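Local coordinates for protein Dye-decolorizing peroxidase (Irpex lacteus, PDB 7D8M) that binds heme b and, as a member of the DyP-type family, probably uses peroxide to oxidise dyes and other substrates, at residues A[106-111]-A[427-432]. Numbering follows the deposited sequence.
Sequences TSTWEE and VIISNG. With HEM (protoporphyrin IX containing Fe), chain B.
With CG anti to the carbonyl carbon (chi1 -86°), the Trp109 indole lies flat against Gly432, and Asn431 CG, set likewise (chi1 -63°), brings its amide to Thr108 O. Gly432 CA sits over the ring face, 3.4 Å from the centroid of the five-membered ring, a CH-pi contact in which the missing side chain lets the backbone come close. Thr106 CG2 lies on the opposite face, near the rim. Asn431 grips the loop twice: its ND2 gives a hydrogen bond to Thr108 O at 2.8 Å, bent to 143° at the hydrogen, and its main-chain O accepts from Glu110 N at 2.9 Å. Glu110 CG packs on Asn431 CB at 3.8 Å; carboxylate and amide planes are nearly perpendicular, and Lys223 NZ makes a salt bridge with Glu110 OE2 and a hydrogen bond with Asn431 OD1. Asp104 OD2 is hydrogen-bonded to both Trp109 NE1 and Ser430 OG, which also accepts from Gly432 N in an ST turn. On the other side of the strand from the Ser430 hydroxyl, Ile429 CG2 meets Thr108 CB at 3.8 Å. Strand 428-438, which carries Ile428 to the heme, edges the second ferredoxin-like sheet; the loop between helix 95-102 and strand 120-126 of the first packs on it, as in the paired ferredoxin-like domains of the DyP fold.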
loop_
_atom_site.group_PDB
_atom_site.type_symbol
_atom_site.label_atom_id
_atom_site.label_comp_id
_atom_site.label_asym_id
_atom_site.label_seq_id
_atom_site.Cartn_x
_atom_site.Cartn_y
_atom_site.Cartn_z
ATOM N N THR A 106 -16.129 -11.315 -1.262
ATOM C CA THR A 106 -15.137 -12.273 -1.747
ATOM C C THR A 106 -15.515 -12.904 -3.077
ATOM O O THR A 106 -14.694 -13.623 -3.650
ATOM C CB THR A 106 -14.888 -13.373 -0.707
ATOM O OG1 THR A 106 -16.129 -14.003 -0.355
ATOM C CG2 THR A 106 -14.246 -12.780 0.549
ATOM N N SER A 107 -16.716 -12.640 -3.599
ATOM C CA SER A 107 -17.050 -13.135 -4.929
ATOM C C SER A 107 -16.153 -12.536 -6.004
ATOM O O SER A 107 -16.078 -13.085 -7.108
ATOM C CB SER A 107 -18.523 -12.859 -5.254
ATOM O OG SER A 107 -18.777 -11.473 -5.427
ATOM N N THR A 108 -15.461 -11.436 -5.712
ATOM C CA THR A 108 -14.523 -10.850 -6.659
ATOM C C THR A 108 -13.074 -11.265 -6.403
ATOM O O THR A 108 -12.180 -10.801 -7.116
ATOM C CB THR A 108 -14.658 -9.314 -6.658
ATOM O OG1 THR A 108 -14.329 -8.777 -5.364
ATOM C CG2 THR A 108 -16.093 -8.913 -7.008
ATOM N N TRP A 109 -12.823 -12.158 -5.441
ATOM C CA TRP A 109 -11.458 -12.531 -5.085
ATOM C C TRP A 109 -10.873 -13.519 -6.085
ATOM O O TRP A 109 -11.569 -14.413 -6.576
ATOM C CB TRP A 109 -11.415 -13.162 -3.695
ATOM C CG TRP A 109 -11.310 -12.194 -2.595
ATOM C CD1 TRP A 109 -11.957 -10.995 -2.493
ATOM C CD2 TRP A 109 -10.519 -12.328 -1.413
ATOM N NE1 TRP A 109 -11.617 -10.376 -1.317
ATOM C CE2 TRP A 109 -10.731 -11.172 -0.637
ATOM C CE3 TRP A 109 -9.642 -13.307 -0.939
ATOM C CZ2 TRP A 109 -10.094 -10.967 0.585
ATOM C CZ3 TRP A 109 -9.014 -13.105 0.279
ATOM C CH2 TRP A 109 -9.244 -11.944 1.025
ATOM N N GLU A 110 -9.585 -13.350 -6.387
ATOM C CA GLU A 110 -8.833 -14.415 -7.037
ATOM C C GLU A 110 -8.968 -15.697 -6.230
ATOM O O GLU A 110 -8.864 -15.684 -5.003
ATOM C CB GLU A 110 -7.354 -14.041 -7.156
ATOM C CG GLU A 110 -7.082 -12.783 -7.957
ATOM C CD GLU A 110 -7.361 -12.943 -9.446
ATOM O OE1 GLU A 110 -7.296 -14.086 -9.958
ATOM O OE2 GLU A 110 -7.655 -11.908 -10.095
ATOM N N GLU A 111 -9.190 -16.811 -6.930
ATOM C CA GLU A 111 -9.514 -18.060 -6.245
ATOM C C GLU A 111 -8.409 -18.483 -5.283
ATOM O O GLU A 111 -8.693 -18.927 -4.164
ATOM C CB GLU A 111 -9.782 -19.159 -7.274
ATOM C CG GLU A 111 -10.185 -20.487 -6.666
ATOM C CD GLU A 111 -11.497 -20.404 -5.902
ATOM O OE1 GLU A 111 -12.351 -19.561 -6.263
ATOM O OE2 GLU A 111 -11.678 -21.187 -4.941
ATOM N N VAL A 427 -14.853 2.084 -8.401
ATOM C CA VAL A 427 -13.815 2.097 -9.432
ATOM C C VAL A 427 -12.608 1.257 -9.052
ATOM O O VAL A 427 -11.714 1.054 -9.897
ATOM C CB VAL A 427 -13.374 3.535 -9.763
ATOM C CG1 VAL A 427 -14.534 4.308 -10.391
ATOM C CG2 VAL A 427 -12.886 4.227 -8.505
ATOM N N ILE A 428 -12.551 0.774 -7.816
ATOM C CA ILE A 428 -11.513 -0.121 -7.334
ATOM C C ILE A 428 -12.208 -1.347 -6.774
ATOM O O ILE A 428 -13.093 -1.229 -5.919
ATOM C CB ILE A 428 -10.641 0.557 -6.264
ATOM C CG1 ILE A 428 -9.814 1.672 -6.904
ATOM C CG2 ILE A 428 -9.746 -0.462 -5.571
ATOM C CD1 ILE A 428 -9.109 2.526 -5.907
ATOM N N ILE A 429 -11.833 -2.516 -7.273
ATOM C CA ILE A 429 -12.467 -3.769 -6.883
ATOM C C ILE A 429 -11.385 -4.650 -6.289
ATOM O O ILE A 429 -10.365 -4.909 -6.941
ATOM C CB ILE A 429 -13.163 -4.447 -8.072
ATOM C CG1 ILE A 429 -14.354 -3.589 -8.516
ATOM C CG2 ILE A 429 -13.645 -5.827 -7.691
ATOM C CD1 ILE A 429 -14.962 -4.023 -9.805
ATOM N N SER A 430 -11.587 -5.073 -5.046
ATOM C CA SER A 430 -10.626 -5.947 -4.386
ATOM C C SER A 430 -10.707 -7.345 -4.974
ATOM O O SER A 430 -11.774 -7.965 -4.955
ATOM C CB SER A 430 -10.889 -5.999 -2.884
ATOM O OG SER A 430 -10.012 -6.928 -2.265
ATOM N N ASN A 431 -9.589 -7.833 -5.508
ATOM C CA ASN A 431 -9.455 -9.236 -5.873
ATOM C C ASN A 431 -8.789 -10.042 -4.768
ATOM O O ASN A 431 -8.315 -11.156 -5.021
ATOM C CB ASN A 431 -8.664 -9.390 -7.181
ATOM C CG ASN A 431 -9.360 -8.746 -8.380
ATOM O OD1 ASN A 431 -8.703 -8.244 -9.284
ATOM N ND2 ASN A 431 -10.690 -8.775 -8.397
ATOM N N GLY A 432 -8.708 -9.490 -3.565
ATOM C CA GLY A 432 -8.186 -10.221 -2.432
ATOM C C GLY A 432 -6.669 -10.229 -2.331
ATOM O O GLY A 432 -5.939 -9.591 -3.087
HETATM C CHA HEM B . -1.776 7.963 -0.999
HETATM C CHB HEM B . -3.859 6.033 -4.930
HETATM C CHC HEM B . -5.125 2.143 -2.307
HETATM C CHD HEM B . -3.486 4.305 1.713
HETATM C C1A HEM B . -2.204 7.780 -2.295
HETATM C C2A HEM B . -1.940 8.661 -3.417
HETATM C C3A HEM B . -2.508 8.113 -4.506
HETATM C C4A HEM B . -3.146 6.877 -4.107
HETATM C CMA HEM B . -2.514 8.658 -5.946
HETATM C CAA HEM B . -1.129 9.982 -3.332
HETATM C CBA HEM B . 0.357 9.707 -3.557
HETATM C CGA HEM B . 1.123 9.681 -2.249
HETATM O O1A HEM B . 0.789 10.472 -1.336
HETATM O O2A HEM B . 2.094 8.883 -2.126
HETATM C C1B HEM B . -4.345 4.801 -4.562
HETATM C C2B HEM B . -4.929 3.837 -5.466
HETATM C C3B HEM B . -5.290 2.766 -4.734
HETATM C C4B HEM B . -4.927 3.017 -3.357
HETATM C CMB HEM B . -5.111 4.090 -6.991
HETATM C CAB HEM B . -5.935 1.432 -5.187
HETATM C CBB HEM B . -5.910 0.992 -6.449
HETATM C C1C HEM B . -4.863 2.404 -0.972
HETATM C C2C HEM B . -5.229 1.577 0.165
HETATM C C3C HEM B . -4.767 2.176 1.280
HETATM C C4C HEM B . -4.116 3.409 0.877
HETATM C CMC HEM B . -5.990 0.234 0.031
HETATM C CAC HEM B . -4.891 1.745 2.765
HETATM C CBC HEM B . -5.863 0.933 3.214
HETATM C C1D HEM B . -2.776 5.417 1.311
HETATM C C2D HEM B . -1.880 6.223 2.125
HETATM C C3D HEM B . -1.418 7.228 1.380
HETATM C C4D HEM B . -1.998 7.102 0.056
HETATM C CMD HEM B . -1.518 5.992 3.601
HETATM C CAD HEM B . -0.449 8.332 1.847
HETATM C CBD HEM B . -1.272 9.481 2.436
HETATM C CGD HEM B . -0.388 10.565 3.016
HETATM O O1D HEM B . -0.720 11.764 2.830
HETATM O O2D HEM B . 0.651 10.238 3.656
HETATM N NA HEM B . -2.946 6.713 -2.749
HETATM N NB HEM B . -4.354 4.273 -3.278
HETATM N NC HEM B . -4.199 3.510 -0.495
HETATM N ND HEM B . -2.813 5.971 0.043
HETATM FE FE HEM B . -3.734 5.173 -1.598
#